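Local coordinates for protein oxidoreductase (Azotobacter vinelandii, PDB 7D5M) that binds NAD+ and, as an inositol dehydrogenase homologue of the GFO/IDH/MocA family, probably catalyses the NAD-dependent oxidation of a polyol or sugar, at residues 15-20 with 43-48; 39-44 with 58-63; 88-93 with 109-114. One frame throughout, in Å; residues are numbered along the deposited sequence.

Contact 1. Residues 15-20 with 43-48. With NAD (nicotinamide-adenine-dinucleotide), chain B.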
loop_
_atom_site.group_PDB
_atom_site.type_symbol
_atom_site.label_atom_id
_atom_site.label_comp_id
_atom_site.label_asym_id
_atom_site.label_seq_id
_atom_site.Cartn_x
_atom_site.Cartn_y
_atom_site.Cartn_z
ATOM N N ALA A 15 6.334 -15.657 38.926
ATOM C CA ALA A 15 7.356 -16.579 38.408
ATOM C C ALA A 15 7.043 -16.922 36.953
ATOM O O ALA A 15 5.869 -16.823 36.515
ATOM C CB ALA A 15 7.396 -17.828 39.244
ATOM N N MET A 16 8.072 -17.360 36.243
ATOM C CA MET A 16 7.924 -18.026 34.934
ATOM C C MET A 16 8.393 -19.470 35.064
ATOM O O MET A 16 9.317 -19.742 35.859
ATOM C CB MET A 16 8.723 -17.304 33.852
ATOM C CG MET A 16 8.098 -15.987 33.473
ATOM S SD MET A 16 8.784 -15.385 31.913
ATOM C CE MET A 16 7.982 -16.489 30.753
ATOM N N VAL A 17 7.728 -20.360 34.337
ATOM C CA VAL A 17 8.255 -21.711 34.007
ATOM C C VAL A 17 8.509 -21.717 32.506
ATOM O O VAL A 17 7.561 -21.437 31.745
ATOM C CB VAL A 17 7.292 -22.831 34.436
ATOM C CG1 VAL A 17 7.917 -24.200 34.217
ATOM C CG2 VAL A 17 6.863 -22.675 35.882
ATOM N N GLY A 18 9.760 -21.960 32.120
ATOM C CA GLY A 18 10.226 -21.790 30.736
ATOM C C GLY A 18 10.516 -20.326 30.473
ATOM O O GLY A 18 10.677 -19.568 31.443
ATOM N N GLY A 19 10.552 -19.934 29.205
ATOM C CA GLY A 19 10.911 -18.565 28.805
ATOM C C GLY A 19 12.371 -18.261 29.085
ATOM O O GLY A 19 12.691 -17.086 29.309
ATOM N N GLY A 20 13.236 -19.273 29.035
ATOM C CA GLY A 20 14.655 -19.143 29.388
ATOM C C GLY A 20 15.472 -18.407 28.332
ATOM O O GLY A 20 14.891 -17.809 27.378
ATOM N N ALA A 43 10.932 -15.121 41.098
ATOM C CA ALA A 43 11.304 -16.555 41.084
ATOM C C ALA A 43 11.071 -17.148 39.695
ATOM O O ALA A 43 10.402 -16.517 38.876
ATOM C CB ALA A 43 10.506 -17.305 42.121
ATOM N N GLY A 44 11.624 -18.329 39.439
ATOM C CA GLY A 44 11.352 -19.014 38.169
ATOM C C GLY A 44 11.956 -20.397 38.108
ATOM O O GLY A 44 12.898 -20.692 38.876
ATOM N N ALA A 45 11.405 -21.225 37.225
ATOM C CA ALA A 45 12.056 -22.448 36.704
ATOM C C ALA A 45 12.210 -22.236 35.199
ATOM O O ALA A 45 11.328 -22.646 34.435
ATOM C CB ALA A 45 11.255 -23.676 37.038
ATOM N N PHE A 46 13.283 -21.556 34.803
ATOM C CA PHE A 46 13.383 -20.865 33.493
ATOM C C PHE A 46 13.766 -21.817 32.356
ATOM O O PHE A 46 13.493 -21.468 31.204
ATOM C CB PHE A 46 14.391 -19.722 33.575
ATOM C CG PHE A 46 13.922 -18.563 34.414
ATOM C CD1 PHE A 46 12.891 -17.747 33.964
ATOM C CD2 PHE A 46 14.465 -18.319 35.664
ATOM C CE1 PHE A 46 12.443 -16.688 34.742
ATOM C CE2 PHE A 46 14.013 -17.263 36.443
ATOM C CZ PHE A 46 13.006 -16.446 35.977
ATOM N N ASP A 47 14.381 -22.965 32.640
ATOM C CA ASP A 47 15.074 -23.754 31.587
ATOM C C ASP A 47 15.007 -25.250 31.915
ATOM O O ASP A 47 15.003 -25.601 33.107
ATOM C CB ASP A 47 16.503 -23.222 31.443
ATOM C CG ASP A 47 17.169 -23.470 30.104
ATOM O OD1 ASP A 47 17.144 -24.629 29.644
ATOM O OD2 ASP A 47 17.720 -22.494 29.525
ATOM N N ILE A 48 14.981 -26.100 30.882
ATOM C CA ILE A 48 15.122 -27.579 31.029
ATOM C C ILE A 48 16.522 -27.900 31.562
ATOM O O ILE A 48 16.674 -28.936 32.221
ATOM C CB ILE A 48 14.826 -28.322 29.707
ATOM C CG1 ILE A 48 14.738 -29.840 29.912
ATOM C CG2 ILE A 48 15.840 -27.972 28.624
ATOM C CD1 ILE A 48 13.546 -30.284 30.736
HETATM P PA NAD B . 11.150 -22.427 22.814
HETATM O O1A NAD B . 11.536 -23.842 22.517
HETATM O O2A NAD B . 11.745 -21.296 22.036
HETATM O O5B NAD B . 11.377 -22.157 24.381
HETATM C C5B NAD B . 11.136 -23.180 25.397
HETATM C C4B NAD B . 11.733 -22.691 26.694
HETATM O O4B NAD B . 11.216 -23.465 27.808
HETATM C C3B NAD B . 13.259 -22.813 26.796
HETATM O O3B NAD B . 13.772 -21.743 27.577
HETATM C C2B NAD B . 13.421 -24.168 27.493
HETATM O O2B NAD B . 14.659 -24.353 28.141
HETATM C C1B NAD B . 12.292 -24.058 28.507
HETATM N N9A NAD B . 11.817 -25.325 29.043
HETATM C C8A NAD B . 11.508 -26.449 28.323
HETATM N N7A NAD B . 11.033 -27.421 29.061
HETATM C C5A NAD B . 11.008 -26.901 30.345
HETATM C C6A NAD B . 10.589 -27.447 31.574
HETATM N N6A NAD B . 10.074 -28.672 31.705
HETATM N N1A NAD B . 10.684 -26.654 32.671
HETATM C C2A NAD B . 11.197 -25.422 32.526
HETATM N N3A NAD B . 11.608 -24.799 31.420
HETATM C C4A NAD B . 11.487 -25.604 30.349
HETATM O O3 NAD B . 9.545 -22.273 22.686
HETATM P PN NAD B . 8.663 -20.951 22.361
HETATM O O1N NAD B . 8.603 -20.737 20.874
HETATM O O2N NAD B . 9.145 -19.827 23.230
HETATM O O5D NAD B . 7.201 -21.413 22.825
HETATM C C5D NAD B . 6.917 -21.781 24.177
HETATM C C4D NAD B . 5.419 -21.779 24.307
HETATM O O4D NAD B . 4.921 -20.470 23.929
HETATM C C3D NAD B . 4.704 -22.774 23.385
HETATM O O3D NAD B . 3.558 -23.288 24.040
HETATM C C2D NAD B . 4.328 -21.915 22.172
HETATM O O2D NAD B . 3.202 -22.410 21.463
HETATM C C1D NAD B . 3.990 -20.592 22.862
HETATM N N1N NAD B . 4.115 -19.384 21.990
HETATM C C2N NAD B . 3.062 -18.498 21.921
HETATM C C3N NAD B . 3.121 -17.386 21.079
HETATM C C7N NAD B . 1.996 -16.379 21.179
HETATM O O7N NAD B . 1.232 -16.433 22.149
HETATM N N7N NAD B . 1.905 -15.458 20.225
HETATM C C4N NAD B . 4.210 -17.253 20.211
HETATM C C5N NAD B . 5.259 -18.169 20.282
HETATM C C6N NAD B . 5.250 -19.124 21.275
#
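Ala-45 is gripped through both of its backbone polar atoms: its N donates to Met-16 O at 2.9 Å, and its O accepts from Gly-18 N at 2.9 Å. The second bond is the straighter at the hydrogen, 164° against 148°. These bonds join strand 12-16 to strand 39-45 in parallel, the first beta-alpha-beta unit of the Rossmann fold, with helix 26-34 as the crossover. Farther back the pairing is loose. Met-16 N and Ala-43 O are buried without a partner, and what Ala-43 O receives from the other strand is a CA-H...O contact from Ala-15 CA at 3.1 Å.

Beyond the paired strands, the glycine-rich turn Gly-18 to Gly-20 and the run from Asp-47 to Ile-48 close on the adenosine ribose of NAD. Gly-20 N donates to NAD O3B at 2.9 Å, while Ile-48 N reaches NAD O2B over a longer 3.3 Å. The carboxylate of Asp-47 also faces this ribose; its OD1 accepts from Asp-49 N and its OD2 makes a salt bridge with Arg-52. The turn leaves little room for side chains: a CB on Gly-18 would crowd NAD O4B, and one on Gly-20 would run into Phe-46 O.

Packing completes the joint. Phe-46 CG stands anti to its own carbonyl carbon (chi1 -70°), which swings the ring back along the strand until CE1 lies 3.9 Å from Met-16 CB. Gly-44 CA sits over one face of that ring, near its rim, where a side chain would collide with Phe-46 CZ. On the other side of the sheet, Val-17 CG1 comes within 3.8 Å of Ala-45 O. The adenine is also in touch there, with Val-17 CG1 3.9 Å from NAD C2A.

Contact 2. Residues 39-44 with 58-63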
loop_
_atom_site.group_PDB
_atom_site.type_symbol
_atom_site.label_atom_id
_atom_site.label_comp_id
_atom_site.label_asym_id
_atom_site.label_seq_id
_atom_site.Cartn_x
_atom_site.Cartn_y
_atom_site.Cartn_z
ATOM N N PHE A 39 3.292 -6.868 37.523
ATOM C CA PHE A 39 3.916 -8.069 38.125
ATOM C C PHE A 39 5.358 -7.744 38.514
ATOM O O PHE A 39 5.989 -6.852 37.894
ATOM C CB PHE A 39 3.904 -9.248 37.143
ATOM C CG PHE A 39 2.540 -9.761 36.780
ATOM C CD1 PHE A 39 1.765 -9.115 35.833
ATOM C CD2 PHE A 39 2.016 -10.881 37.409
ATOM C CE1 PHE A 39 0.506 -9.592 35.512
ATOM C CE2 PHE A 39 0.759 -11.363 37.073
ATOM C CZ PHE A 39 -0.001 -10.707 36.136
ATOM N N ALA A 40 5.875 -8.471 39.506
ATOM C CA ALA A 40 7.296 -8.472 39.906
ATOM C C ALA A 40 7.833 -9.897 39.765
ATOM O O ALA A 40 7.269 -10.811 40.405
ATOM C CB ALA A 40 7.441 -7.963 41.319
ATOM N N LEU A 41 8.892 -10.066 38.977
ATOM C CA LEU A 41 9.536 -11.378 38.743
ATOM C C LEU A 41 10.481 -11.677 39.908
ATOM O O LEU A 41 11.592 -11.086 39.968
ATOM C CB LEU A 41 10.292 -11.367 37.415
ATOM C CG LEU A 41 10.974 -12.686 37.055
ATOM C CD1 LEU A 41 9.943 -13.783 36.862
ATOM C CD2 LEU A 41 11.837 -12.522 35.818
ATOM N N VAL A 42 10.054 -12.565 40.800
ATOM C CA VAL A 42 10.790 -12.852 42.068
ATOM C C VAL A 42 11.312 -14.290 42.069
ATOM O O VAL A 42 12.095 -14.610 42.975
ATOM C CB VAL A 42 9.911 -12.558 43.297
ATOM C CG1 VAL A 42 9.521 -11.092 43.329
ATOM C CG2 VAL A 42 8.680 -13.451 43.357
ATOM N N ALA A 43 10.932 -15.121 41.098
ATOM C CA ALA A 43 11.304 -16.555 41.084
ATOM C C ALA A 43 11.071 -17.148 39.695
ATOM O O ALA A 43 10.402 -16.517 38.876
ATOM C CB ALA A 43 10.506 -17.305 42.121
ATOM N N GLY A 44 11.624 -18.329 39.439
ATOM C CA GLY A 44 11.352 -19.014 38.169
ATOM C C GLY A 44 11.956 -20.397 38.108
ATOM O O GLY A 44 12.898 -20.692 38.876
ATOM N N VAL A 58 19.517 -15.094 37.243
ATOM C CA VAL A 58 20.407 -14.108 37.931
ATOM C C VAL A 58 20.581 -12.883 37.027
ATOM O O VAL A 58 20.494 -11.746 37.561
ATOM C CB VAL A 58 21.753 -14.727 38.347
ATOM C CG1 VAL A 58 22.773 -13.666 38.749
ATOM C CG2 VAL A 58 21.544 -15.732 39.475
ATOM N N GLN A 59 20.727 -13.080 35.713
ATOM C CA GLN A 59 20.883 -11.950 34.757
ATOM C C GLN A 59 19.557 -11.185 34.631
ATOM O O GLN A 59 19.600 -9.998 34.229
ATOM C CB GLN A 59 21.453 -12.438 33.423
ATOM C CG GLN A 59 22.902 -12.914 33.520
ATOM C CD GLN A 59 23.788 -12.031 34.377
ATOM O OE1 GLN A 59 23.914 -10.826 34.150
ATOM N NE2 GLN A 59 24.421 -12.622 35.385
ATOM N N LEU A 60 18.429 -11.814 34.978
ATOM C CA LEU A 60 17.095 -11.160 35.048
ATOM C C LEU A 60 16.872 -10.488 36.406
ATOM O O LEU A 60 15.784 -9.894 36.577
ATOM C CB LEU A 60 15.990 -12.186 34.782
ATOM C CG LEU A 60 15.903 -12.740 33.365
ATOM C CD1 LEU A 60 14.771 -13.752 33.263
ATOM C CD2 LEU A 60 15.707 -11.633 32.335
ATOM N N GLY A 61 17.833 -10.580 37.334
ATOM C CA GLY A 61 17.775 -9.929 38.657
ATOM C C GLY A 61 17.061 -10.778 39.700
ATOM O O GLY A 61 16.733 -10.240 40.771
ATOM N N VAL A 62 16.853 -12.069 39.429
ATOM C CA VAL A 62 16.175 -13.014 40.364
ATOM C C VAL A 62 17.209 -13.573 41.347
ATOM O O VAL A 62 18.328 -13.878 40.928
ATOM C CB VAL A 62 15.448 -14.140 39.607
ATOM C CG1 VAL A 62 14.719 -15.089 40.549
ATOM C CG2 VAL A 62 14.480 -13.569 38.583
ATOM N N ASP A 63 16.818 -13.686 42.612
ATOM C CA ASP A 63 17.605 -14.348 43.680
ATOM C C ASP A 63 17.976 -15.743 43.192
ATOM O O ASP A 63 17.073 -16.507 42.863
ATOM C CB ASP A 63 16.766 -14.402 44.953
ATOM C CG ASP A 63 17.461 -14.993 46.163
ATOM O OD1 ASP A 63 18.488 -15.673 45.990
ATOM O OD2 ASP A 63 16.959 -14.753 47.259
HETATM O O HOH W 1 14.087 -12.853 43.414
#
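Leu-41 and Val-62 form the tight part of this contact, their side chains crossing at about a right angle. Val-62 CG2 rests 3.9 Å from Leu-41 CG and nearly as close to Leu-41 CD2. With Val-62 CG1 anti to the backbone N (chi1 -178°), that branch is laid on the strand backbone, 3.6 Å from Val-42 O and 3.8 Å from Ala-43 CA. One valine thus uses both methyls, CG2 on the leucine side chain and CG1 on the backbone. Leu-60 adds a single methyl contact, its CD1 meeting Leu-41 CD2 at 4.1 Å, and Arg-30 of helix 26-34 packs on both leucines. At this leucine end the second subunit comes close: Gly-4 of that subunit packs on Leu-60, and its Gln-37 NE2 donates to Gln-59 O.

The other flank is loose and wet. Val-42 points its side chain away from residues 58-63, and instead of a direct bond between the segments a water connects them: it donates to Val-42 O at 2.7 Å and accepts from Asp-63 N at 3.0 Å. Gly-61 is exposed and makes no contact with the strand.

The bend that delivers Val-62 is local. Gly-61 leaves the helix with a positive phi of 87°, and its N bonds back to Val-58 O at 2.9 Å, one of the two bonds that define its Schellman motif. The arrangement is that of a Rossmann beta-alpha unit at the sheet's margin: the outermost strand 39-45 leads to helix 50-59, whose C-terminal cap turns the chain back against that strand.

Contact 3. Residues 88-93 with 109-114. With NAD (nicotinamide-adenine-dinucleotide), chain B.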
loop_
_atom_site.group_PDB
_atom_site.type_symbol
_atom_site.label_atom_id
_atom_site.label_comp_id
_atom_site.label_asym_id
_atom_site.label_seq_id
_atom_site.Cartn_x
_atom_site.Cartn_y
_atom_site.Cartn_z
ATOM N N VAL A 88 1.970 -17.457 38.151
ATOM C CA VAL A 88 3.044 -18.069 37.331
ATOM C C VAL A 88 2.622 -18.008 35.862
ATOM O O VAL A 88 1.454 -18.309 35.560
ATOM C CB VAL A 88 3.370 -19.498 37.810
ATOM C CG1 VAL A 88 2.165 -20.421 37.756
ATOM C CG2 VAL A 88 4.548 -20.082 37.050
ATOM N N SER A 89 3.548 -17.607 34.994
ATOM C CA SER A 89 3.380 -17.705 33.532
ATOM C C SER A 89 4.072 -18.968 33.018
ATOM O O SER A 89 5.261 -19.189 33.349
ATOM C CB SER A 89 3.873 -16.464 32.854
ATOM O OG SER A 89 2.985 -15.408 33.155
ATOM N N VAL A 90 3.357 -19.740 32.199
ATOM C CA VAL A 90 3.836 -21.046 31.665
ATOM C C VAL A 90 4.216 -20.843 30.192
ATOM O O VAL A 90 3.323 -20.633 29.358
ATOM C CB VAL A 90 2.767 -22.136 31.854
ATOM C CG1 VAL A 90 3.231 -23.473 31.299
ATOM C CG2 VAL A 90 2.336 -22.266 33.305
ATOM N N ALA A 91 5.510 -20.864 29.895
ATOM C CA ALA A 91 6.049 -20.600 28.541
ATOM C C ALA A 91 6.946 -21.763 28.131
ATOM O O ALA A 91 7.942 -21.532 27.432
ATOM C CB ALA A 91 6.787 -19.290 28.528
ATOM N N THR A 92 6.590 -22.973 28.556
ATOM C CA THR A 92 7.295 -24.219 28.184
ATOM C C THR A 92 6.738 -24.689 26.849
ATOM O O THR A 92 5.777 -24.133 26.334
ATOM C CB THR A 92 7.137 -25.278 29.277
ATOM O OG1 THR A 92 5.734 -25.435 29.499
ATOM C CG2 THR A 92 7.844 -24.908 30.563
ATOM N N PRO A 93 7.341 -25.710 26.219
ATOM C CA PRO A 93 6.703 -26.345 25.064
ATOM C C PRO A 93 5.332 -26.943 25.423
ATOM O O PRO A 93 5.074 -27.238 26.577
ATOM C CB PRO A 93 7.719 -27.408 24.637
ATOM C CG PRO A 93 9.042 -26.900 25.185
ATOM C CD PRO A 93 8.679 -26.244 26.504
ATOM N N LEU A 109 -2.370 -21.026 42.859
ATOM C CA LEU A 109 -1.732 -19.931 42.084
ATOM C C LEU A 109 -2.619 -19.552 40.895
ATOM O O LEU A 109 -3.228 -20.443 40.291
ATOM C CB LEU A 109 -0.351 -20.371 41.604
ATOM C CG LEU A 109 0.648 -20.753 42.694
ATOM C CD1 LEU A 109 1.932 -21.275 42.070
ATOM C CD2 LEU A 109 0.942 -19.568 43.610
ATOM N N HIS A 110 -2.662 -18.258 40.562
ATOM C CA HIS A 110 -3.173 -17.776 39.259
ATOM C C HIS A 110 -2.152 -18.134 38.178
ATOM O O HIS A 110 -0.951 -18.264 38.488
ATOM C CB HIS A 110 -3.456 -16.274 39.287
ATOM C CG HIS A 110 -4.364 -15.863 40.387
ATOM N ND1 HIS A 110 -5.719 -16.102 40.352
ATOM C CD2 HIS A 110 -4.109 -15.226 41.547
ATOM C CE1 HIS A 110 -6.268 -15.596 41.436
ATOM N NE2 HIS A 110 -5.292 -15.071 42.197
ATOM N N VAL A 111 -2.629 -18.310 36.956
ATOM C CA VAL A 111 -1.780 -18.785 35.838
ATOM C C VAL A 111 -2.010 -17.893 34.625
ATOM O O VAL A 111 -3.168 -17.481 34.366
ATOM C CB VAL A 111 -2.057 -20.266 35.511
ATOM C CG1 VAL A 111 -1.171 -20.755 34.371
ATOM C CG2 VAL A 111 -1.894 -21.146 36.740
ATOM N N VAL A 112 -0.923 -17.611 33.911
ATOM C CA VAL A 112 -0.981 -17.206 32.483
ATOM C C VAL A 112 -0.329 -18.334 31.693
ATOM O O VAL A 112 0.879 -18.588 31.881
ATOM C CB VAL A 112 -0.298 -15.861 32.217
ATOM C CG1 VAL A 112 -0.394 -15.505 30.743
ATOM C CG2 VAL A 112 -0.889 -14.758 33.084
ATOM N N CYS A 113 -1.118 -19.014 30.870
ATOM C CA CYS A 113 -0.665 -20.218 30.141
ATOM C C CYS A 113 -0.504 -19.872 28.667
ATOM O O CYS A 113 -1.408 -19.267 28.073
ATOM C CB CYS A 113 -1.613 -21.393 30.320
ATOM S SG CYS A 113 -0.940 -22.933 29.628
ATOM N N GLU A 114 0.653 -20.210 28.119
ATOM C CA GLU A 114 0.901 -20.074 26.670
ATOM C C GLU A 114 -0.079 -20.958 25.908
ATOM O O GLU A 114 -0.456 -22.033 26.412
ATOM C CB GLU A 114 2.342 -20.422 26.334
ATOM C CG GLU A 114 3.185 -19.202 26.145
ATOM C CD GLU A 114 2.625 -18.187 25.161
ATOM O OE1 GLU A 114 1.536 -18.427 24.570
ATOM O OE2 GLU A 114 3.258 -17.159 25.009
HETATM P PA NAD B . 11.150 -22.427 22.814
HETATM O O1A NAD B . 11.536 -23.842 22.517
HETATM O O2A NAD B . 11.745 -21.296 22.036
HETATM O O5B NAD B . 11.377 -22.157 24.381
HETATM C C5B NAD B . 11.136 -23.180 25.397
HETATM C C4B NAD B . 11.733 -22.691 26.694
HETATM O O4B NAD B . 11.216 -23.465 27.808
HETATM C C3B NAD B . 13.259 -22.813 26.796
HETATM O O3B NAD B . 13.772 -21.743 27.577
HETATM C C2B NAD B . 13.421 -24.168 27.493
HETATM O O2B NAD B . 14.659 -24.353 28.141
HETATM C C1B NAD B . 12.292 -24.058 28.507
HETATM N N9A NAD B . 11.817 -25.325 29.043
HETATM C C8A NAD B . 11.508 -26.449 28.323
HETATM N N7A NAD B . 11.033 -27.421 29.061
HETATM C C5A NAD B . 11.008 -26.901 30.345
HETATM C C6A NAD B . 10.589 -27.447 31.574
HETATM N N6A NAD B . 10.074 -28.672 31.705
HETATM N N1A NAD B . 10.684 -26.654 32.671
HETATM C C2A NAD B . 11.197 -25.422 32.526
HETATM N N3A NAD B . 11.608 -24.799 31.420
HETATM C C4A NAD B . 11.487 -25.604 30.349
HETATM O O3 NAD B . 9.545 -22.273 22.686
HETATM P PN NAD B . 8.663 -20.951 22.361
HETATM O O1N NAD B . 8.603 -20.737 20.874
HETATM O O2N NAD B . 9.145 -19.827 23.230
HETATM O O5D NAD B . 7.201 -21.413 22.825
HETATM C C5D NAD B . 6.917 -21.781 24.177
HETATM C C4D NAD B . 5.419 -21.779 24.307
HETATM O O4D NAD B . 4.921 -20.470 23.929
HETATM C C3D NAD B . 4.704 -22.774 23.385
HETATM O O3D NAD B . 3.558 -23.288 24.040
HETATM C C2D NAD B . 4.328 -21.915 22.172
HETATM O O2D NAD B . 3.202 -22.410 21.463
HETATM C C1D NAD B . 3.990 -20.592 22.862
HETATM N N1N NAD B . 4.115 -19.384 21.990
HETATM C C2N NAD B . 3.062 -18.498 21.921
HETATM C C3N NAD B . 3.121 -17.386 21.079
HETATM C C7N NAD B . 1.996 -16.379 21.179
HETATM O O7N NAD B . 1.232 -16.433 22.149
HETATM N N7N NAD B . 1.905 -15.458 20.225
HETATM C C4N NAD B . 4.210 -17.253 20.211
HETATM C C5N NAD B . 5.259 -18.169 20.282
HETATM C C6N NAD B . 5.250 -19.124 21.275
#
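Strands 88-91 and 110-113 run parallel, their axes 4.7 Å apart at closest and 24° from aligned, joined by four backbone bonds, of which the shortest, Val-90 N to Val-112 O, is 2.8 Å; the last, from Glu-114 N to Val-90 O, ties down the loop that begins there.

On one face Val-90 CG2 meets Val-111 CG1 at 4.0 Å. On the opposite face Ser-89 OG lies against Val-112 CB at 3.4 Å, its polar needs met by Tyr-337 OH and Trp-14 NE1.

Glu-114 carries the contact into the cofactor site. Its CB sits 3.2 Å from Val-90 O, and a bend at chi2 (-52°) folds the chain along the nicotinamide ribose, with CG 3.1 Å from NAD O4D. This sets OE1 3.1 Å from C2N of the nicotinamide, while Thr-141 OG1 bonds OE1 and His-29 NE2 bonds OE2, fixing the carboxylate's rotation. With an alanine here, Thr-141 and His-29 would probably be left without their carboxylate mate and the C2N side of the nicotinamide would be less confined. At the other end of the cofactor, Thr-92 CG2 touches the adenine, 3.7 Å from C4A.

This is a right-handed beta-alpha-beta crossover of the Rossmann fold. The linking helix 97-106 covers the face of Val-111 and Cys-113, and helix 329-349 covers that of Val-112 through Tyr-337 and Phe-340. Along its other edge, strand 87-91 bonds to Ala-15 and Val-17.

Overall arrangement
Contacts 1 and 3 are buried core pairings within one parallel sheet, joined where strand 12-16 meets strand 87-91: Val-17 O lies 2.8 Å from Ala-91 N, a probable hydrogen bond. Both are backbone-bonded, and both end at NAD, contact 1 at the adenosine half, contact 3 at the nicotinamide half through Glu-114 and at the adenine through Thr-92. Contact 2 differs: partly buried, at the sheet's outermost strand, it relies on branched apolar side chains and a bridging water. It shares Ala-43 and Gly-44 with contact 1, and the two meet where Phe-46 CE1 packs 4.0 Å from Leu-60 CD1. Contacts 2 and 3 do not touch; their centres are about 15 Å apart.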